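Local coordinates for protein eukaryotic peptide chain release factor GTP-binding subunit (PDB 1R5B) that belongs to the elongation factor Tu-like GTP-binding proteins and is a translation release factor, built from a P-loop nucleotide-binding domain followed by two beta domains, at residues A[33-36]-A[37-41]; A[263-267]-A[268-272]; A[345-348]-A[349-352]; A[437-440]-A[441-445]. All blocks are in the same frame, centred on the assembly; numbering follows the deposited sequence.

Contact 1 (A[33-36]-A[37-41]); sequences ELLK and DMYGK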
loop_
_atom_site.group_PDB
_atom_site.type_symbol
_atom_site.label_atom_id
_atom_site.label_comp_id
_atom_site.label_asym_id
_atom_site.label_seq_id
_atom_site.Cartn_x
_atom_site.Cartn_y
_atom_site.Cartn_z
ATOM N N GLU A 33 -11.526 15.528 8.308
ATOM C CA GLU A 33 -10.539 15.547 7.190
ATOM C C GLU A 33 -9.374 16.578 7.239
ATOM O O GLU A 33 -8.856 17.009 6.200
ATOM C CB GLU A 33 -11.271 15.689 5.857
ATOM C CG GLU A 33 -12.185 14.522 5.516
ATOM C CD GLU A 33 -12.925 14.731 4.199
ATOM O OE1 GLU A 33 -13.721 15.700 4.096
ATOM O OE2 GLU A 33 -12.713 13.925 3.263
ATOM N N LEU A 34 -8.982 16.974 8.449
ATOM C CA LEU A 34 -7.631 17.466 8.724
ATOM C C LEU A 34 -6.617 16.310 8.693
ATOM O O LEU A 34 -5.407 16.541 8.676
ATOM C CB LEU A 34 -7.575 18.172 10.088
ATOM C CG LEU A 34 -7.971 17.377 11.348
ATOM C CD1 LEU A 34 -6.784 16.610 11.983
ATOM C CD2 LEU A 34 -8.631 18.303 12.372
ATOM N N LEU A 35 -7.133 15.076 8.708
ATOM C CA LEU A 35 -6.355 13.850 8.541
ATOM C C LEU A 35 -5.542 13.865 7.250
ATOM O O LEU A 35 -4.395 13.424 7.226
ATOM C CB LEU A 35 -7.285 12.631 8.509
ATOM C CG LEU A 35 -8.205 12.317 9.693
ATOM C CD1 LEU A 35 -8.928 10.993 9.438
ATOM C CD2 LEU A 35 -7.468 12.279 11.036
ATOM N N LYS A 36 -6.154 14.345 6.170
ATOM C CA LYS A 36 -5.439 14.575 4.916
ATOM C C LYS A 36 -4.534 15.780 5.136
ATOM O O LYS A 36 -4.870 16.650 5.937
ATOM C CB LYS A 36 -6.432 14.838 3.782
ATOM C CG LYS A 36 -7.383 13.668 3.505
ATOM C CD LYS A 36 -8.563 14.083 2.635
ATOM C CE LYS A 36 -8.182 14.142 1.157
ATOM N NZ LYS A 36 -9.215 14.849 0.349
ATOM N N ASP A 37 -3.389 15.832 4.455
ATOM C CA ASP A 37 -2.397 16.909 4.660
ATOM C C ASP A 37 -1.430 16.561 5.789
ATOM O O ASP A 37 -0.239 16.871 5.703
ATOM C CB ASP A 37 -3.066 18.271 4.935
ATOM C CG ASP A 37 -2.114 19.454 4.756
ATOM O OD1 ASP A 37 -2.551 20.593 5.019
ATOM O OD2 ASP A 37 -0.931 19.351 4.363
ATOM N N MET A 38 -1.937 15.943 6.857
ATOM C CA MET A 38 -1.075 15.264 7.835
ATOM C C MET A 38 -0.662 13.898 7.241
ATOM O O MET A 38 0.470 13.722 6.788
ATOM C CB MET A 38 -1.801 15.112 9.190
ATOM C CG MET A 38 -1.179 14.099 10.190
ATOM S SD MET A 38 0.197 14.753 11.164
ATOM C CE MET A 38 -0.617 15.954 12.163
ATOM N N TYR A 39 -1.591 12.951 7.221
ATOM C CA TYR A 39 -1.338 11.631 6.660
ATOM C C TYR A 39 -1.487 11.679 5.123
ATOM O O TYR A 39 -2.590 11.539 4.582
ATOM C CB TYR A 39 -2.289 10.594 7.284
ATOM C CG TYR A 39 -2.429 10.643 8.813
ATOM C CD1 TYR A 39 -3.683 10.826 9.415
ATOM C CD2 TYR A 39 -1.323 10.486 9.655
ATOM C CE1 TYR A 39 -3.831 10.851 10.814
ATOM C CE2 TYR A 39 -1.467 10.528 11.060
ATOM C CZ TYR A 39 -2.727 10.703 11.623
ATOM O OH TYR A 39 -2.889 10.718 12.988
ATOM N N GLY A 40 -0.371 11.896 4.426
ATOM C CA GLY A 40 -0.376 11.999 2.974
ATOM C C GLY A 40 -0.594 10.659 2.282
ATOM O O GLY A 40 -0.406 9.596 2.902
ATOM N N LYS A 41 -0.998 10.718 1.008
ATOM C CA LYS A 41 -1.176 9.529 0.162
ATOM C C LYS A 41 0.078 8.655 0.029
ATOM O O LYS A 41 1.197 9.157 -0.033
ATOM C CB LYS A 41 -1.633 9.945 -1.240
ATOM C CG LYS A 41 -3.042 10.508 -1.289
ATOM C CD LYS A 41 -3.338 11.179 -2.620
ATOM C CE LYS A 41 -4.610 12.018 -2.552
ATOM N NZ LYS A 41 -5.665 11.489 -3.423
#

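Contact 2 (A[263-267]-A[268-272]); sequences MTHLE and RKVNA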
loop_
_atom_site.group_PDB
_atom_site.type_symbol
_atom_site.label_atom_id
_atom_site.label_comp_id
_atom_site.label_asym_id
_atom_site.label_seq_id
_atom_site.Cartn_x
_atom_site.Cartn_y
_atom_site.Cartn_z
ATOM N N MET A 263 -5.372 -2.394 -4.241
ATOM C CA MET A 263 -4.369 -3.440 -4.473
ATOM C C MET A 263 -3.456 -3.614 -3.281
ATOM O O MET A 263 -2.877 -2.679 -2.773
ATOM C CB MET A 263 -3.424 -2.990 -5.592
ATOM C CG MET A 263 -3.457 -3.790 -6.767
ATOM S SD MET A 263 -2.227 -3.242 -7.901
ATOM C CE MET A 263 -1.401 -4.813 -7.997
ATOM N N THR A 264 -3.212 -4.842 -2.947
ATOM C CA THR A 264 -2.477 -5.167 -1.762
ATOM C C THR A 264 -1.043 -5.648 -2.094
ATOM O O THR A 264 -0.112 -5.401 -1.338
ATOM C CB THR A 264 -3.322 -6.194 -1.040
ATOM O OG1 THR A 264 -3.387 -5.858 0.333
ATOM C CG2 THR A 264 -2.770 -7.543 -1.119
ATOM N N HIS A 265 -0.867 -6.290 -3.240
ATOM C CA HIS A 265 0.441 -6.804 -3.625
ATOM C C HIS A 265 1.285 -5.711 -4.282
ATOM O O HIS A 265 1.184 -5.507 -5.470
ATOM C CB HIS A 265 0.254 -7.977 -4.576
ATOM C CG HIS A 265 1.470 -8.819 -4.763
ATOM N ND1 HIS A 265 2.612 -8.362 -5.390
ATOM C CD2 HIS A 265 1.712 -10.106 -4.432
ATOM C CE1 HIS A 265 3.504 -9.339 -5.429
ATOM N NE2 HIS A 265 2.982 -10.405 -4.852
ATOM N N LEU A 266 2.075 -4.989 -3.480
ATOM C CA LEU A 266 3.068 -4.042 -3.980
ATOM C C LEU A 266 4.476 -4.626 -3.735
ATOM O O LEU A 266 4.870 -4.859 -2.590
ATOM C CB LEU A 266 2.922 -2.691 -3.265
ATOM C CG LEU A 266 1.542 -2.015 -3.231
ATOM C CD1 LEU A 266 1.629 -0.652 -2.610
ATOM C CD2 LEU A 266 0.960 -1.877 -4.565
ATOM N N GLU A 267 5.232 -4.848 -4.801
ATOM C CA GLU A 267 6.487 -5.606 -4.705
ATOM C C GLU A 267 7.494 -5.114 -3.676
ATOM O O GLU A 267 8.053 -5.927 -2.982
ATOM C CB GLU A 267 7.201 -5.691 -6.044
ATOM C CG GLU A 267 6.436 -6.399 -7.144
ATOM C CD GLU A 267 6.107 -7.858 -6.838
ATOM O OE1 GLU A 267 6.757 -8.492 -5.979
ATOM O OE2 GLU A 267 5.174 -8.357 -7.494
ATOM N N ARG A 268 7.748 -3.809 -3.582
ATOM C CA ARG A 268 8.713 -3.328 -2.597
ATOM C C ARG A 268 8.278 -3.689 -1.180
ATOM O O ARG A 268 9.101 -4.092 -0.363
ATOM C CB ARG A 268 8.937 -1.816 -2.696
ATOM C CG ARG A 268 9.662 -1.386 -3.970
ATOM C CD ARG A 268 9.910 0.108 -4.099
ATOM N NE ARG A 268 8.672 0.881 -3.999
ATOM C CZ ARG A 268 8.614 2.174 -3.716
ATOM N NH1 ARG A 268 9.716 2.872 -3.512
ATOM N NH2 ARG A 268 7.436 2.778 -3.632
ATOM N N LYS A 269 6.984 -3.530 -0.909
ATOM C CA LYS A 269 6.395 -3.812 0.408
ATOM C C LYS A 269 6.383 -5.324 0.680
ATOM O O LYS A 269 6.672 -5.744 1.785
ATOM C CB LYS A 269 4.966 -3.260 0.480
ATOM C CG LYS A 269 4.486 -2.855 1.837
ATOM C CD LYS A 269 2.993 -2.470 1.823
ATOM C CE LYS A 269 2.739 -1.040 1.369
ATOM N NZ LYS A 269 1.276 -0.819 1.027
ATOM N N VAL A 270 6.068 -6.123 -0.334
ATOM C CA VAL A 270 6.088 -7.584 -0.201
ATOM C C VAL A 270 7.497 -8.102 0.113
ATOM O O VAL A 270 7.663 -9.072 0.860
ATOM C CB VAL A 270 5.589 -8.282 -1.500
ATOM C CG1 VAL A 270 5.825 -9.816 -1.457
ATOM C CG2 VAL A 270 4.113 -7.984 -1.744
ATOM N N ASN A 271 8.501 -7.442 -0.457
ATOM C CA ASN A 271 9.890 -7.890 -0.392
ATOM C C ASN A 271 10.638 -7.242 0.761
ATOM O O ASN A 271 11.809 -7.534 0.990
ATOM C CB ASN A 271 10.591 -7.601 -1.719
ATOM C CG ASN A 271 10.114 -8.533 -2.835
ATOM O OD1 ASN A 271 9.710 -8.093 -3.891
ATOM N ND2 ASN A 271 10.167 -9.831 -2.585
ATOM N N ALA A 272 9.950 -6.354 1.473
ATOM C CA ALA A 272 10.480 -5.737 2.662
ATOM C C ALA A 272 10.463 -6.744 3.809
ATOM O O ALA A 272 9.747 -7.747 3.758
ATOM C CB ALA A 272 9.623 -4.527 3.037
HETATM O O HOH W 1 -0.181 -3.060 0.139
#

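Contact 3 (A[345-348]-A[349-352]); sequences DVQT and GYVL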
loop_
_atom_site.group_PDB
_atom_site.type_symbol
_atom_site.label_atom_id
_atom_site.label_comp_id
_atom_site.label_asym_id
_atom_site.label_seq_id
_atom_site.Cartn_x
_atom_site.Cartn_y
_atom_site.Cartn_z
ATOM N N ASP A 345 5.827 -13.254 27.553
ATOM C CA ASP A 345 5.918 -11.785 27.615
ATOM C C ASP A 345 5.273 -11.075 26.422
ATOM O O ASP A 345 5.169 -9.849 26.417
ATOM C CB ASP A 345 7.374 -11.330 27.721
ATOM C CG ASP A 345 7.989 -11.655 29.054
ATOM O OD1 ASP A 345 7.292 -11.562 30.091
ATOM O OD2 ASP A 345 9.175 -12.012 29.158
ATOM N N VAL A 346 4.848 -11.841 25.423
ATOM C CA VAL A 346 4.212 -11.286 24.238
ATOM C C VAL A 346 2.880 -10.645 24.590
ATOM O O VAL A 346 2.004 -11.302 25.148
ATOM C CB VAL A 346 3.940 -12.377 23.190
ATOM C CG1 VAL A 346 3.246 -11.785 21.959
ATOM C CG2 VAL A 346 5.235 -13.073 22.792
ATOM N N GLN A 347 2.727 -9.365 24.279
ATOM C CA GLN A 347 1.446 -8.689 24.481
ATOM C C GLN A 347 1.048 -7.949 23.221
ATOM O O GLN A 347 1.805 -7.925 22.254
ATOM C CB GLN A 347 1.511 -7.748 25.687
ATOM C CG GLN A 347 2.523 -6.602 25.571
ATOM C CD GLN A 347 2.757 -5.873 26.902
ATOM O OE1 GLN A 347 2.907 -4.647 26.924
ATOM N NE2 GLN A 347 2.790 -6.623 28.003
ATOM N N THR A 348 -0.148 -7.369 23.215
ATOM C CA THR A 348 -0.608 -6.623 22.041
ATOM C C THR A 348 0.156 -5.307 21.971
ATOM O O THR A 348 0.489 -4.719 22.992
ATOM C CB THR A 348 -2.131 -6.373 22.070
ATOM O OG1 THR A 348 -2.463 -5.465 23.129
ATOM C CG2 THR A 348 -2.902 -7.651 22.407
ATOM N N GLY A 349 0.470 -4.871 20.761
ATOM C CA GLY A 349 1.232 -3.655 20.566
ATOM C C GLY A 349 2.654 -3.996 20.206
ATOM O O GLY A 349 3.350 -3.193 19.582
ATOM N N TYR A 350 3.089 -5.186 20.619
ATOM C CA TYR A 350 4.365 -5.735 20.197
ATOM C C TYR A 350 4.212 -6.180 18.764
ATOM O O TYR A 350 3.101 -6.318 18.263
ATOM C CB TYR A 350 4.765 -6.912 21.090
ATOM C CG TYR A 350 5.213 -6.533 22.496
ATOM C CD1 TYR A 350 5.690 -7.514 23.365
ATOM C CD2 TYR A 350 5.180 -5.209 22.959
ATOM C CE1 TYR A 350 6.118 -7.199 24.652
ATOM C CE2 TYR A 350 5.614 -4.887 24.252
ATOM C CZ TYR A 350 6.074 -5.891 25.094
ATOM O OH TYR A 350 6.508 -5.612 26.371
ATOM N N VAL A 351 5.322 -6.401 18.086
ATOM C CA VAL A 351 5.269 -6.561 16.645
ATOM C C VAL A 351 6.060 -7.774 16.212
ATOM O O VAL A 351 7.230 -7.911 16.573
ATOM C CB VAL A 351 5.804 -5.303 15.940
ATOM C CG1 VAL A 351 5.837 -5.502 14.430
ATOM C CG2 VAL A 351 4.957 -4.096 16.291
ATOM N N LEU A 352 5.414 -8.657 15.454
ATOM C CA LEU A 352 6.115 -9.769 14.845
ATOM C C LEU A 352 6.901 -9.203 13.698
ATOM O O LEU A 352 6.416 -8.343 12.969
ATOM C CB LEU A 352 5.149 -10.845 14.357
ATOM C CG LEU A 352 4.198 -11.382 15.426
ATOM C CD1 LEU A 352 3.402 -12.541 14.870
ATOM C CD2 LEU A 352 4.941 -11.802 16.697
#

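Contact 4 (A[437-440]-A[441-445]); sequences ERFE and DYQYM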
loop_
_atom_site.group_PDB
_atom_site.type_symbol
_atom_site.label_atom_id
_atom_site.label_comp_id
_atom_site.label_asym_id
_atom_site.label_seq_id
_atom_site.Cartn_x
_atom_site.Cartn_y
_atom_site.Cartn_z
ATOM N N GLU A 437 8.091 2.919 12.797
ATOM C CA GLU A 437 8.893 3.375 11.680
ATOM C C GLU A 437 8.390 4.762 11.264
ATOM O O GLU A 437 7.275 5.159 11.614
ATOM C CB GLU A 437 8.737 2.431 10.483
ATOM C CG GLU A 437 9.103 0.983 10.748
ATOM C CD GLU A 437 10.582 0.694 10.696
ATOM O OE1 GLU A 437 11.328 1.344 9.941
ATOM O OE2 GLU A 437 10.999 -0.227 11.418
ATOM N N ARG A 438 9.202 5.471 10.492
ATOM C CA ARG A 438 8.755 6.693 9.830
ATOM C C ARG A 438 7.450 6.432 9.071
ATOM O O ARG A 438 7.323 5.397 8.419
ATOM C CB ARG A 438 9.822 7.174 8.847
ATOM C CG ARG A 438 11.162 7.528 9.498
ATOM C CD ARG A 438 12.025 8.442 8.654
ATOM N NE ARG A 438 12.412 7.816 7.394
ATOM C CZ ARG A 438 12.779 8.472 6.299
ATOM N NH1 ARG A 438 12.840 9.798 6.284
ATOM N NH2 ARG A 438 13.097 7.792 5.203
ATOM N N PHE A 439 6.487 7.351 9.162
ATOM C CA PHE A 439 5.244 7.273 8.387
ATOM C C PHE A 439 5.555 7.102 6.901
ATOM O O PHE A 439 4.875 6.364 6.188
ATOM C CB PHE A 439 4.416 8.549 8.602
ATOM C CG PHE A 439 3.091 8.561 7.868
ATOM C CD1 PHE A 439 1.987 7.879 8.383
ATOM C CD2 PHE A 439 2.952 9.248 6.669
ATOM C CE1 PHE A 439 0.769 7.877 7.709
ATOM C CE2 PHE A 439 1.725 9.258 5.988
ATOM C CZ PHE A 439 0.632 8.572 6.511
ATOM N N GLU A 440 6.588 7.823 6.464
ATOM C CA GLU A 440 7.121 7.817 5.105
ATOM C C GLU A 440 7.509 6.409 4.627
ATOM O O GLU A 440 7.403 6.098 3.434
ATOM C CB GLU A 440 8.358 8.737 5.084
ATOM C CG GLU A 440 9.154 8.772 3.782
ATOM C CD GLU A 440 10.288 9.801 3.783
ATOM O OE1 GLU A 440 10.581 10.414 4.843
ATOM O OE2 GLU A 440 10.898 9.996 2.702
ATOM N N ASP A 441 7.972 5.571 5.551
ATOM C CA ASP A 441 8.451 4.226 5.212
ATOM C C ASP A 441 7.343 3.160 5.293
ATOM O O ASP A 441 7.153 2.379 4.356
ATOM C CB ASP A 441 9.635 3.842 6.112
ATOM C CG ASP A 441 10.877 4.689 5.849
ATOM O OD1 ASP A 441 10.912 5.394 4.820
ATOM O OD2 ASP A 441 11.871 4.725 6.615
ATOM N N TYR A 442 6.634 3.144 6.418
ATOM C CA TYR A 442 5.514 2.249 6.664
ATOM C C TYR A 442 4.428 3.034 7.418
ATOM O O TYR A 442 4.491 3.209 8.639
ATOM C CB TYR A 442 5.968 1.024 7.472
ATOM C CG TYR A 442 7.185 0.310 6.920
ATOM C CD1 TYR A 442 8.460 0.647 7.338
ATOM C CD2 TYR A 442 7.056 -0.708 5.990
ATOM C CE1 TYR A 442 9.580 0.004 6.831
ATOM C CE2 TYR A 442 8.164 -1.347 5.471
ATOM C CZ TYR A 442 9.417 -0.992 5.896
ATOM O OH TYR A 442 10.510 -1.624 5.369
ATOM N N GLN A 443 3.434 3.502 6.678
ATOM C CA GLN A 443 2.403 4.402 7.199
ATOM C C GLN A 443 1.806 4.001 8.551
ATOM O O GLN A 443 1.890 4.779 9.497
ATOM C CB GLN A 443 1.294 4.590 6.160
ATOM C CG GLN A 443 1.740 5.417 4.962
ATOM C CD GLN A 443 0.573 5.911 4.121
ATOM O OE1 GLN A 443 -0.464 5.246 4.059
ATOM N NE2 GLN A 443 0.739 7.068 3.462
ATOM N N TYR A 444 1.225 2.807 8.655
ATOM C CA TYR A 444 0.563 2.383 9.892
ATOM C C TYR A 444 1.538 2.157 11.042
ATOM O O TYR A 444 1.107 2.069 12.185
ATOM C CB TYR A 444 -0.311 1.141 9.678
ATOM C CG TYR A 444 -1.549 1.433 8.833
ATOM C CD1 TYR A 444 -1.479 1.456 7.428
ATOM C CD2 TYR A 444 -2.791 1.700 9.426
ATOM C CE1 TYR A 444 -2.604 1.733 6.646
ATOM C CE2 TYR A 444 -3.931 1.986 8.636
ATOM C CZ TYR A 444 -3.826 2.002 7.256
ATOM O OH TYR A 444 -4.944 2.277 6.484
ATOM N N MET A 445 2.833 2.063 10.748
ATOM C CA MET A 445 3.852 1.957 11.793
ATOM C C MET A 445 4.327 3.328 12.303
ATOM O O MET A 445 5.016 3.407 13.325
ATOM C CB MET A 445 5.058 1.145 11.304
ATOM C CG MET A 445 4.744 -0.298 10.889
ATOM S SD MET A 445 3.631 -1.171 11.937
ATOM C CE MET A 445 4.613 -1.371 13.266
HETATM O O HOH W 2 3.469 7.297 3.219
#

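Contact 1 (A[33-36]-A[37-41])
Leu35 and Tyr39 meet at an angle, one methyl of the leucine reaching the CE1 corner of the aromatic ring: Leu35 CD2 lies 3.9 Å from Tyr39 CE1. In Tyr39 the ring carbon CG stands anti to the carbonyl carbon (chi1 -46°), which swings the ring toward the residues of the preceding turn. There Tyr39 CD1 comes within 3.5 Å of Leu35 O. That same oxygen takes the N-H of Tyr39, with 2.8 Å between Tyr39 N and Leu35 O and an N-H...O angle of 146°. This is an i to i+4 bond closing an irregular, weakly bonded helical turn about 35-38, which leads into strand 42-50 of the GTP-binding domain. Met38 CG lies against one face of the Tyr39 ring, 3.6 Å above its plane and offset toward the rim, while Met38 CB packs 3.7 Å from Leu35 O. One carbonyl oxygen thus carries the backbone bond and is flanked by carbons of the Met38 and Tyr39 side chains. Beyond the turn, Tyr39 and Leu34 both touch Val459 of strand 457-466, and Arg447 makes a cation-pi contact with the tyrosine ring. Lys461 NZ takes up the carbonyl oxygen of Met38 by a hydrogen bond.

Contact 2 (A[263-267]-A[268-272])
One face of the His265 imidazole is covered by Val270, whose CG2 stands 3.9 Å from the ring centroid and only 6° off the ring normal, a CH-pi contact over the middle of the ring. The ring of His183 also meets His265, the two planes about 20° apart. The motif is a helix start: Leu266 is the N-cap of the short helix 267-270, entered from the loop that follows helix 256-262. Val270 N donates to Leu266 O at 2.8 Å, and Asn271 N reaches Glu267 O at 3.0 Å, the second bond being less straight. With its CG2 beside the backbone N, Val270 sets this methyl both over the imidazole and 3.3 Å from Leu266 O. Glu267 and Asn271 run side by side in the same direction, their carboxylate and amide planes 29° apart; the glutamate's OE2 is held from outside by the backbone N of Asn182. Lys269 lies alongside Leu266, its NZ 3.7 Å from Leu266 CD1. Arg268 and Lys269 form salt bridges with Asp146 and Glu42, so the helix is tied to the GTP-binding domain by its charged groups too. A water also binds the lysine ammonium, accepting from Lys269 NZ and donating to Thr264 O, each at 2.8 Å.

Contact 3 (A[345-348]-A[349-352])
The dispersive part of this contact is a CH-pi contact: Gln347 CG sits over the centre of the Tyr350 ring, 3.6 Å from the centroid and 9° off the normal. The amide follows the same face outward, its plane inclined 21° to the ring, with Gln347 OE1 3.8 Å from Tyr350 OH. Chi1 of 62° places Gln347 CG between its own backbone N and carbonyl carbon, from where the extended chain can cross the ring. Among polar contacts, a weak backbone bond joins Tyr350 N to Gln347 O at 3.4 Å and closes a type II beta turn; Asp345 O also approaches the ring, 3.3 Å from Tyr350 CE1. Gly349 takes the third position of the turn with a positive phi, a conformation in which a CB would be pressed against Thr348 O. The turn delivers the chain to an antiparallel beta domain: just before strand 351-353, Gly349 and Tyr350 make backbone bonds with Ile278, and Tyr350 packs on Pro308 and Val306. With its internal hydrogen bond weak, the turn probably relies also on the glycine conformation, the ring contact and the backbone bonds to Ile278.

Contact 4 (A[437-440]-A[441-445])
The chain turns tightly through 437-445, with Arg438 O accepting from two backbone donors, Tyr442 N at 3.1 Å and Asp441 N; Glu437 N closes the loop further out onto Met445 O. Arg438 and Asp441 cross at an angle, guanidinium and carboxylate planes 74° apart. Arg438 NE donates to Asp441 OD2 at 3.2 Å, in the guanidinium plane but from above the carboxylate plane, while NH2 makes a weak bond to OD1. Glu440 OE1 joins this salt-bridge network 2.7 Å from Arg438 NH1, well out of the guanidinium plane, so that the attraction there is purely between charges. The Phe439 ring has CG anti to its backbone N (chi1 -179°), which brings the ring against Gln443: Gln443 CG lies over one face, 3.9 Å from the ring centroid. The amide runs out past the CZ-CE2 rim, its plane 25° from the ring's, and Gln443 NE2 is 3.4 Å from Phe439 CZ and gives a hydrogen bond to a water. Glu437 runs alongside Tyr442, its CG 3.5 Å from Tyr442 CD1, and its OE2 is bound by His360 N. The loop leads from strand 433-435 into helix 443-446 of the C-terminal beta domain, with Tyr442 and Met445 resting on Ile275 of strand 275-283 and Phe439 bonded through its backbone to Val462 of strand 457-466.

How the contacts relate
From the N terminus, contact 1 closes a helical turn before strand 42-50 of the nucleotide-binding domain. Contact 2 starts helix 267-270, on the way from that domain to strand 275-283 of the middle beta domain, whose strand 351-353 is entered through the beta turn of contact 3. Contact 4 closes a loop in the C-terminal beta domain. All four follow in series, neither nested nor crossed. In space contact 4 is the hub: it meets contact 1 through Phe439 and Gln443, contact 2 through Tyr442 against Ala272, and contact 3 through Met445 against Val351. Contacts 1 and 3 stay about 17 Å apart at their nearest atoms.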